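Local coordinates for uncharacterized hypothetical protein (Parabacteroides merdae, PDB 4EI0) that is of unknown function, a DUF4466 family protein of the gut bacterium Parabacteroides merdae whose N-terminal part folds as an antiparallel beta sandwich, at residues Phe38-Met42 with Phe127-Val131; Ala15-Ile21 with Gln137-Leu143; Thr66-Pro70 with Thr96-Asp100. One frame throughout, in Å; residues are numbered along the deposited sequence. Where two conformers were deposited one is given.

Contact 1 (Phe38-Met42 with Phe127-Val131); sequences FAYAM and FSFSV
Tyr40 OH lies against the peptide that joins Ser130 to Val131 while hydrogen-bonded to OD1 of Asn18, on strand 17-22, so the hydroxyl of this buried residue is satisfied. It comes to 3.1 Å from Ser130 C, but the angles to Ser130 N, Ser130 O and Val131 N are too poor for hydrogen bonds. With CG anti to the backbone N (chi1 -177°), the phenol ring reaches straight over to the other strand and slides past Phe129 in the opposite direction. Phe129 CB sits above one face, 3.7 Å from the Tyr40 ring centroid and 18° off its normal, a CH-pi contact; CG of Met42 lies near the rim of the opposite face, so the ring is held between the two. The segments belong to the two facing sheets of a beta sandwich, their strands running in nearly the same sense at 31° with axes 8.7 Å apart, and every second residue points into the space between the sheets. Replacing Tyr40 by an alanine would probably leave Asn18 OD1 without its hydroxyl partner and open a gap between Phe129 CB and Met42. Along the same strand, Phe38 extends the aromatic cluster. Phe129 CZ lies over one face of the Phe38 ring, 3.6 Å from Phe38 CG, the two rings meeting obliquely. The far edge of Phe38 is directed at the face of Phe127 in an edge-to-face pair, ring centroids 4.8 Å apart, and Phe127 makes a second such pair with Tyr114 of strand 107-115. At the other end the contact turns aliphatic: SE of Met42, present as selenomethionine, lies 3.5 Å from Val131 CG2.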
loop_
_atom_site.group_PDB
_atom_site.type_symbol
_atom_site.label_atom_id
_atom_site.label_comp_id
_atom_site.label_asym_id
_atom_site.label_seq_id
_atom_site.Cartn_x
_atom_site.Cartn_y
_atom_site.Cartn_z
ATOM N N PHE B 38 4.818 -9.469 -15.209
ATOM C CA PHE B 38 5.704 -8.362 -14.842
ATOM C C PHE B 38 5.007 -7.520 -13.738
ATOM O O PHE B 38 3.776 -7.448 -13.702
ATOM C CB PHE B 38 6.009 -7.481 -16.058
ATOM C CG PHE B 38 6.815 -8.146 -17.139
ATOM C CD1 PHE B 38 6.202 -8.911 -18.099
ATOM C CD2 PHE B 38 8.174 -8.023 -17.167
ATOM C CE1 PHE B 38 6.947 -9.524 -19.089
ATOM C CE2 PHE B 38 8.932 -8.645 -18.143
ATOM C CZ PHE B 38 8.313 -9.391 -19.111
ATOM N N ALA B 39 5.789 -6.897 -12.853
ATOM C CA ALA B 39 5.278 -5.966 -11.847
ATOM C C ALA B 39 5.899 -4.610 -12.160
ATOM O O ALA B 39 7.112 -4.456 -12.046
ATOM C CB ALA B 39 5.638 -6.417 -10.440
ATOM N N TYR B 40 5.075 -3.669 -12.627
ATOM C CA TYR B 40 5.526 -2.357 -13.106
ATOM C C TYR B 40 5.174 -1.330 -12.016
ATOM O O TYR B 40 3.998 -1.077 -11.783
ATOM C CB TYR B 40 4.834 -1.963 -14.377
ATOM C CG TYR B 40 5.271 -0.645 -15.014
ATOM C CD1 TYR B 40 6.605 -0.277 -15.081
ATOM C CD2 TYR B 40 4.334 0.217 -15.585
ATOM C CE1 TYR B 40 7.000 0.926 -15.664
ATOM C CE2 TYR B 40 4.723 1.415 -16.199
ATOM C CZ TYR B 40 6.059 1.761 -16.243
ATOM O OH TYR B 40 6.448 2.950 -16.855
ATOM N N ALA B 41 6.211 -0.767 -11.384
ATOM C CA ALA B 41 6.100 0.219 -10.302
ATOM C C ALA B 41 6.302 1.614 -10.833
ATOM O O ALA B 41 7.256 1.860 -11.579
ATOM C CB ALA B 41 7.145 -0.062 -9.229
HETATM N N MSE B 42 5.452 2.533 -10.384
HETATM C CA MSE B 42 5.506 3.950 -10.776
HETATM C C MSE B 42 5.367 4.823 -9.544
HETATM O O MSE B 42 4.714 4.439 -8.592
HETATM C CB MSE B 42 4.345 4.265 -11.732
HETATM C CG MSE B 42 4.289 3.370 -12.950
HETATM SE SE MSE B 42 2.508 3.218 -13.671
HETATM C CE MSE B 42 2.008 1.803 -12.313
ATOM N N PHE B 127 10.180 -5.813 -24.188
ATOM C CA PHE B 127 9.094 -5.000 -23.688
ATOM C C PHE B 127 9.546 -3.577 -23.332
ATOM O O PHE B 127 10.591 -3.381 -22.709
ATOM C CB PHE B 127 8.527 -5.650 -22.446
ATOM C CG PHE B 127 7.963 -7.010 -22.677
ATOM C CD1 PHE B 127 6.656 -7.166 -23.070
ATOM C CD2 PHE B 127 8.757 -8.129 -22.536
ATOM C CE1 PHE B 127 6.151 -8.423 -23.326
ATOM C CE2 PHE B 127 8.242 -9.410 -22.751
ATOM C CZ PHE B 127 6.927 -9.546 -23.122
ATOM N N SER B 128 8.727 -2.603 -23.707
ATOM C CA SER B 128 8.924 -1.217 -23.302
ATOM C C SER B 128 7.727 -0.716 -22.513
ATOM O O SER B 128 6.620 -0.568 -23.054
ATOM C CB SER B 128 9.179 -0.351 -24.534
ATOM O OG SER B 128 9.411 0.987 -24.079
ATOM N N PHE B 129 7.940 -0.517 -21.219
ATOM C CA PHE B 129 6.885 -0.033 -20.289
ATOM C C PHE B 129 7.016 1.479 -20.167
ATOM O O PHE B 129 8.141 2.009 -20.189
ATOM C CB PHE B 129 7.052 -0.600 -18.883
ATOM C CG PHE B 129 6.890 -2.100 -18.779
ATOM C CD1 PHE B 129 7.901 -2.952 -19.154
ATOM C CD2 PHE B 129 5.682 -2.652 -18.364
ATOM C CE1 PHE B 129 7.745 -4.316 -19.069
ATOM C CE2 PHE B 129 5.527 -4.018 -18.287
ATOM C CZ PHE B 129 6.561 -4.851 -18.635
ATOM N N SER B 130 5.892 2.175 -20.047
ATOM C CA SER B 130 5.937 3.642 -19.879
ATOM C C SER B 130 4.741 4.130 -19.106
ATOM O O SER B 130 3.730 3.408 -18.946
ATOM C CB SER B 130 6.006 4.339 -21.225
ATOM O OG SER B 130 4.912 3.977 -22.038
ATOM N N VAL B 131 4.881 5.334 -18.563
ATOM C CA VAL B 131 3.940 5.928 -17.624
ATOM C C VAL B 131 3.819 7.441 -17.904
ATOM O O VAL B 131 4.795 8.070 -18.286
ATOM C CB VAL B 131 4.356 5.674 -16.134
ATOM C CG1 VAL B 131 5.785 6.151 -15.858
ATOM C CG2 VAL B 131 3.360 6.298 -15.157
#

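Contact 2 (Ala15-Ile21 with Gln137-Leu143); sequences ALSNDCI and QVAEYKL
Gln137 and Leu16 make the straighter of the two hydrogen bonds that cross the contact: Leu16 N donates to Gln137 OE1 over 2.9 Å at 175°, although the donor stands above the carbonyl plane of the side-chain amide. The extended Gln137 chain lays that amide beside Ala15 CB. Further along, Asn18 ND2 gives a 3.1 Å bond to Glu140 O. The acceptor lies in the plane of the Asn18 amide, but the donor approaches from well above the plane of the Glu140 carbonyl. CG of Asn18 sits between its backbone N and carbonyl carbon (chi1 69°), which aims the amide at the facing strand, while OD1 is engaged by Tyr40. On the outer side Glu140 OE2 and Lys142 NZ form a salt bridge of 2.7 Å along their own strand. Strands 17-22 and 138-147 are each an edge strand of their sandwich sheet; the axes of segments 17-21 and 138-143 come within 6.3 Å at an angle of 19°, with no backbone-to-backbone hydrogen bond between them. Packing fills the rest. Ala139 CB rests 3.6 Å from Asn18 CG, and Leu16 CD2 lies over the Gln137 carbonyl. The Tyr141 ring lies against the backbone of Asp19 and Cys20, the amide nitrogen of Cys20 being centred over one face; Leu143 CG is at the ring edge, in plane, and Leu143 CD1 lies 4.0 Å from Cys20 SG. As Cys20 N has no polar partner in the model, the aromatic face may compensate it weakly. The chemistry thus implies a seam closed by side chains reaching for backbone, not by continuation of either sheet.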
loop_
_atom_site.group_PDB
_atom_site.type_symbol
_atom_site.label_atom_id
_atom_site.label_comp_id
_atom_site.label_asym_id
_atom_site.label_seq_id
_atom_site.Cartn_x
_atom_site.Cartn_y
_atom_site.Cartn_z
ATOM N N ALA B 15 10.619 13.605 -9.320
ATOM C CA ALA B 15 9.851 13.629 -10.564
ATOM C C ALA B 15 9.229 12.222 -10.711
ATOM O O ALA B 15 9.549 11.311 -9.947
ATOM C CB ALA B 15 10.758 13.931 -11.770
ATOM N N LEU B 16 8.356 12.064 -11.693
ATOM C CA LEU B 16 7.825 10.746 -12.079
ATOM C C LEU B 16 8.934 9.788 -12.321
ATOM O O LEU B 16 9.888 10.111 -13.019
ATOM C CB LEU B 16 7.029 10.870 -13.378
ATOM C CG LEU B 16 6.314 9.599 -13.823
ATOM C CD1 LEU B 16 5.498 8.987 -12.673
ATOM C CD2 LEU B 16 5.410 10.007 -14.978
ATOM N N SER B 17 8.863 8.625 -11.695
ATOM C CA SER B 17 9.839 7.588 -11.924
ATOM C C SER B 17 9.178 6.195 -12.050
ATOM O O SER B 17 7.997 6.011 -11.720
ATOM C CB SER B 17 10.828 7.597 -10.790
ATOM O OG SER B 17 10.174 7.092 -9.657
ATOM N N ASN B 18 9.948 5.220 -12.530
ATOM C CA ASN B 18 9.398 3.870 -12.744
ATOM C C ASN B 18 10.447 2.781 -12.587
ATOM O O ASN B 18 11.629 3.047 -12.652
ATOM C CB ASN B 18 8.616 3.789 -14.070
ATOM C CG ASN B 18 9.482 3.879 -15.371
ATOM O OD1 ASN B 18 8.946 3.734 -16.475
ATOM N ND2 ASN B 18 10.764 4.068 -15.251
ATOM N N ASP B 19 9.992 1.563 -12.361
ATOM C CA ASP B 19 10.849 0.397 -12.277
ATOM C C ASP B 19 10.002 -0.817 -12.592
ATOM O O ASP B 19 8.820 -0.796 -12.343
ATOM C CB ASP B 19 11.399 0.244 -10.869
ATOM C CG ASP B 19 12.427 -0.883 -10.775
ATOM O OD1 ASP B 19 13.418 -0.850 -11.507
ATOM O OD2 ASP B 19 12.233 -1.824 -10.000
ATOM N N CYS B 20 10.570 -1.850 -13.203
ATOM C CA CYS B 20 9.772 -2.998 -13.581
ATOM C C CYS B 20 10.558 -4.259 -13.325
ATOM O O CYS B 20 11.740 -4.306 -13.633
ATOM C CB CYS B 20 9.337 -2.895 -15.062
ATOM S SG CYS B 20 7.971 -4.025 -15.443
ATOM N N ILE B 21 9.904 -5.271 -12.761
ATOM C CA ILE B 21 10.542 -6.562 -12.458
ATOM C C ILE B 21 9.736 -7.702 -13.079
ATOM O O ILE B 21 8.529 -7.723 -13.003
ATOM C CB ILE B 21 10.814 -6.774 -10.933
ATOM C CG1 ILE B 21 9.545 -7.087 -10.129
ATOM C CG2 ILE B 21 11.536 -5.555 -10.350
ATOM C CD1 ILE B 21 9.800 -7.705 -8.758
ATOM N N GLN B 137 4.733 14.969 -16.946
ATOM C CA GLN B 137 5.957 14.203 -16.974
ATOM C C GLN B 137 5.666 12.789 -17.516
ATOM O O GLN B 137 4.516 12.322 -17.476
ATOM C CB GLN B 137 6.571 14.121 -15.600
ATOM C CG GLN B 137 7.414 15.325 -15.251
ATOM C CD GLN B 137 8.000 15.231 -13.861
ATOM O OE1 GLN B 137 7.495 14.519 -13.009
ATOM N NE2 GLN B 137 9.104 15.954 -13.637
ATOM N N VAL B 138 6.710 12.157 -18.042
ATOM C CA VAL B 138 6.675 10.766 -18.568
ATOM C C VAL B 138 7.893 9.969 -18.016
ATOM O O VAL B 138 8.844 10.574 -17.591
ATOM C CB VAL B 138 6.697 10.775 -20.109
ATOM C CG1 VAL B 138 5.451 11.492 -20.654
ATOM C CG2 VAL B 138 7.966 11.451 -20.616
ATOM N N ALA B 139 7.827 8.625 -17.952
ATOM C CA ALA B 139 8.989 7.766 -17.672
ATOM C C ALA B 139 8.854 6.480 -18.478
ATOM O O ALA B 139 7.765 6.159 -18.946
ATOM C CB ALA B 139 9.143 7.417 -16.197
ATOM N N GLU B 140 9.960 5.744 -18.602
ATOM C CA GLU B 140 10.013 4.571 -19.474
ATOM C C GLU B 140 10.976 3.572 -18.890
ATOM O O GLU B 140 11.884 3.970 -18.178
ATOM C CB GLU B 140 10.436 4.972 -20.915
ATOM C CG GLU B 140 11.606 4.205 -21.505
ATOM C CD GLU B 140 11.848 4.567 -22.958
ATOM O OE1 GLU B 140 12.038 5.768 -23.251
ATOM O OE2 GLU B 140 11.838 3.647 -23.809
ATOM N N TYR B 141 10.742 2.287 -19.153
ATOM C CA TYR B 141 11.564 1.198 -18.634
ATOM C C TYR B 141 11.488 0.014 -19.583
ATOM O O TYR B 141 10.399 -0.446 -19.880
ATOM C CB TYR B 141 11.083 0.752 -17.252
ATOM C CG TYR B 141 12.116 -0.002 -16.446
ATOM C CD1 TYR B 141 12.347 -1.356 -16.654
ATOM C CD2 TYR B 141 12.886 0.654 -15.480
ATOM C CE1 TYR B 141 13.313 -2.034 -15.925
ATOM C CE2 TYR B 141 13.843 -0.019 -14.756
ATOM C CZ TYR B 141 14.033 -1.340 -14.978
ATOM O OH TYR B 141 14.971 -1.936 -14.256
ATOM N N LYS B 142 12.642 -0.494 -20.032
ATOM C CA LYS B 142 12.702 -1.618 -20.987
ATOM C C LYS B 142 13.180 -2.878 -20.285
ATOM O O LYS B 142 14.045 -2.817 -19.426
ATOM C CB LYS B 142 13.681 -1.311 -22.138
ATOM C CG LYS B 142 13.320 -0.045 -22.898
ATOM C CD LYS B 142 14.284 0.261 -24.030
ATOM C CE LYS B 142 13.771 1.416 -24.876
ATOM N NZ LYS B 142 12.297 1.298 -25.072
ATOM N N LEU B 143 12.597 -4.018 -20.668
ATOM C CA LEU B 143 13.003 -5.319 -20.199
ATOM C C LEU B 143 13.104 -6.301 -21.393
ATOM O O LEU B 143 12.387 -6.176 -22.396
ATOM C CB LEU B 143 12.001 -5.860 -19.176
ATOM C CG LEU B 143 12.141 -5.361 -17.748
ATOM C CD1 LEU B 143 11.053 -6.020 -16.919
ATOM C CD2 LEU B 143 13.550 -5.692 -17.253
#

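Contact 3 (Thr66-Pro70 with Thr96-Asp100); sequences TYFDP and TTVID
Phe68 faces Thr97 and Ile99 from the opposite sheet of the beta sandwich: strand 67-75 lies in one layer, strand 96-100 in the other, with no hydrogen bond between the two segments. The apolar contacts dominate. Phe68 CD2 is shared between two methyl groups, Thr97 CG2 at 3.7 Å and Ile99 CG2 also at 3.7 Å, both set obliquely to the ring. Beyond the ring, the same isoleucine reaches further along the facing segment, for its CG1 is anti to the backbone N (chi1 -167°) and the extended branch carries CD1 across to Phe68 CB, 3.8 Å away. Leu110 and Tyr112 of strand 107-115, with Val56 of strand 51-58, continue this apolar layer around the phenylalanine. The threonines show how polar groups are managed here. Each directs its methyl group inward, CG2 lying anti to the backbone N, while its hydroxyl is taken up elsewhere: Thr97 OG1 bonds with Thr92 OG1, and Thr66 OG1 is engaged by both Ala63 O and Ile115 N. The approach of Thr66 CG2 to Thr97 OG1, 3.9 Å, is therefore a loose touch between a methyl and an oxygen already occupied. Backbone polar groups are likewise served from outside, Phe68 N by Ser90 OG and Thr66 O by Thr92 OG1, partners that come from the loop after strand 81-85 and from the short strand 91-93. At the end of the segment, Ile99 CD1 lies 3.7 Å from Pro70 CA and 4.1 Å from Pro70 CB.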
loop_
_atom_site.group_PDB
_atom_site.type_symbol
_atom_site.label_atom_id
_atom_site.label_comp_id
_atom_site.label_asym_id
_atom_site.label_seq_id
_atom_site.Cartn_x
_atom_site.Cartn_y
_atom_site.Cartn_z
ATOM N N THR B 66 -3.760 -10.895 -23.049
ATOM C CA THR B 66 -2.667 -9.994 -22.628
ATOM C C THR B 66 -3.316 -8.703 -22.015
ATOM O O THR B 66 -4.211 -8.103 -22.613
ATOM C CB THR B 66 -1.825 -9.615 -23.827
ATOM O OG1 THR B 66 -1.210 -10.805 -24.322
ATOM C CG2 THR B 66 -0.761 -8.578 -23.491
ATOM N N TYR B 67 -2.998 -8.384 -20.777
ATOM C CA TYR B 67 -3.627 -7.264 -20.106
ATOM C C TYR B 67 -2.801 -6.747 -18.922
ATOM O O TYR B 67 -1.871 -7.406 -18.476
ATOM C CB TYR B 67 -5.054 -7.642 -19.624
ATOM C CG TYR B 67 -5.108 -8.483 -18.409
ATOM C CD1 TYR B 67 -4.536 -9.709 -18.386
ATOM C CD2 TYR B 67 -5.762 -8.051 -17.251
ATOM C CE1 TYR B 67 -4.562 -10.492 -17.272
ATOM C CE2 TYR B 67 -5.806 -8.838 -16.123
ATOM C CZ TYR B 67 -5.200 -10.055 -16.145
ATOM O OH TYR B 67 -5.195 -10.874 -15.061
ATOM N N PHE B 68 -3.169 -5.547 -18.446
ATOM C CA PHE B 68 -2.788 -5.048 -17.134
ATOM C C PHE B 68 -3.951 -5.324 -16.218
ATOM O O PHE B 68 -5.063 -4.954 -16.511
ATOM C CB PHE B 68 -2.637 -3.535 -17.164
ATOM C CG PHE B 68 -1.268 -3.030 -17.447
ATOM C CD1 PHE B 68 -0.237 -3.212 -16.530
ATOM C CD2 PHE B 68 -1.035 -2.232 -18.546
ATOM C CE1 PHE B 68 1.025 -2.671 -16.746
ATOM C CE2 PHE B 68 0.219 -1.717 -18.766
ATOM C CZ PHE B 68 1.242 -1.919 -17.856
ATOM N N ASP B 69 -3.701 -5.943 -15.081
ATOM C CA ASP B 69 -4.709 -6.074 -14.054
ATOM C C ASP B 69 -4.903 -4.625 -13.539
ATOM O O ASP B 69 -3.935 -3.878 -13.416
ATOM C CB ASP B 69 -4.154 -7.106 -13.035
ATOM C CG ASP B 69 -4.871 -7.183 -11.701
ATOM O OD1 ASP B 69 -5.540 -6.263 -11.260
ATOM O OD2 ASP B 69 -4.632 -8.189 -11.005
ATOM N N PRO B 70 -6.155 -4.214 -13.321
ATOM C CA PRO B 70 -6.426 -2.832 -12.977
ATOM C C PRO B 70 -6.156 -2.500 -11.499
ATOM O O PRO B 70 -6.430 -1.352 -11.076
ATOM C CB PRO B 70 -7.925 -2.668 -13.328
ATOM C CG PRO B 70 -8.500 -4.045 -13.104
ATOM C CD PRO B 70 -7.406 -5.014 -13.448
ATOM N N THR B 96 0.419 -3.122 -28.218
ATOM C CA THR B 96 0.319 -2.062 -27.205
ATOM C C THR B 96 -0.864 -2.224 -26.271
ATOM O O THR B 96 -2.010 -2.287 -26.716
ATOM C CB THR B 96 0.269 -0.686 -27.905
ATOM O OG1 THR B 96 1.416 -0.631 -28.748
ATOM C CG2 THR B 96 0.315 0.539 -26.914
ATOM N N THR B 97 -0.558 -2.276 -24.986
ATOM C CA THR B 97 -1.544 -2.365 -23.923
ATOM C C THR B 97 -1.523 -1.038 -23.155
ATOM O O THR B 97 -0.471 -0.612 -22.738
ATOM C CB THR B 97 -1.220 -3.517 -22.970
ATOM O OG1 THR B 97 -1.251 -4.759 -23.680
ATOM C CG2 THR B 97 -2.185 -3.522 -21.762
ATOM N N VAL B 98 -2.675 -0.402 -22.988
ATOM C CA VAL B 98 -2.752 0.857 -22.254
ATOM C C VAL B 98 -3.777 0.710 -21.159
ATOM O O VAL B 98 -4.784 -0.017 -21.305
ATOM C CB VAL B 98 -3.112 2.025 -23.189
ATOM C CG1 VAL B 98 -4.535 1.867 -23.714
ATOM C CG2 VAL B 98 -2.878 3.361 -22.489
ATOM N N ILE B 99 -3.519 1.374 -20.045
ATOM C CA ILE B 99 -4.467 1.392 -18.945
ATOM C C ILE B 99 -4.458 2.814 -18.325
ATOM O O ILE B 99 -3.397 3.421 -18.195
ATOM C CB ILE B 99 -4.143 0.324 -17.901
ATOM C CG1 ILE B 99 -5.321 0.164 -16.945
ATOM C CG2 ILE B 99 -2.843 0.703 -17.196
ATOM C CD1 ILE B 99 -5.238 -1.056 -16.044
ATOM N N ASP B 100 -5.641 3.301 -17.967
ATOM C CA ASP B 100 -5.825 4.653 -17.398
ATOM C C ASP B 100 -6.103 4.574 -15.930
ATOM O O ASP B 100 -6.938 3.755 -15.505
ATOM C CB ASP B 100 -7.029 5.351 -18.020
ATOM C CG ASP B 100 -6.765 5.853 -19.417
ATOM O OD1 ASP B 100 -5.626 6.193 -19.710
ATOM O OD2 ASP B 100 -7.702 5.910 -20.222
#

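Overall arrangement
All three contacts join the same two sheets, at different positions across the width of the sandwich. Contact 1 is its buried core, aromatic and apolar; contact 2 lies at the surface, where the edge strands 17-22 and 138-147 meet through amides and a tyrosine; contact 3, partly buried, is made of methyls and one ring. Contacts 1 and 2 are neighbours, centres about 6 Å apart, since their strands pair within each sheet, and a side-chain hydrogen bond also joins them directly. Contact 3 is centred about 10 Å from contact 1 and about 16 Å from contact 2 and touches neither. Hydrogen bonds cross between paired segments in contact 2 alone.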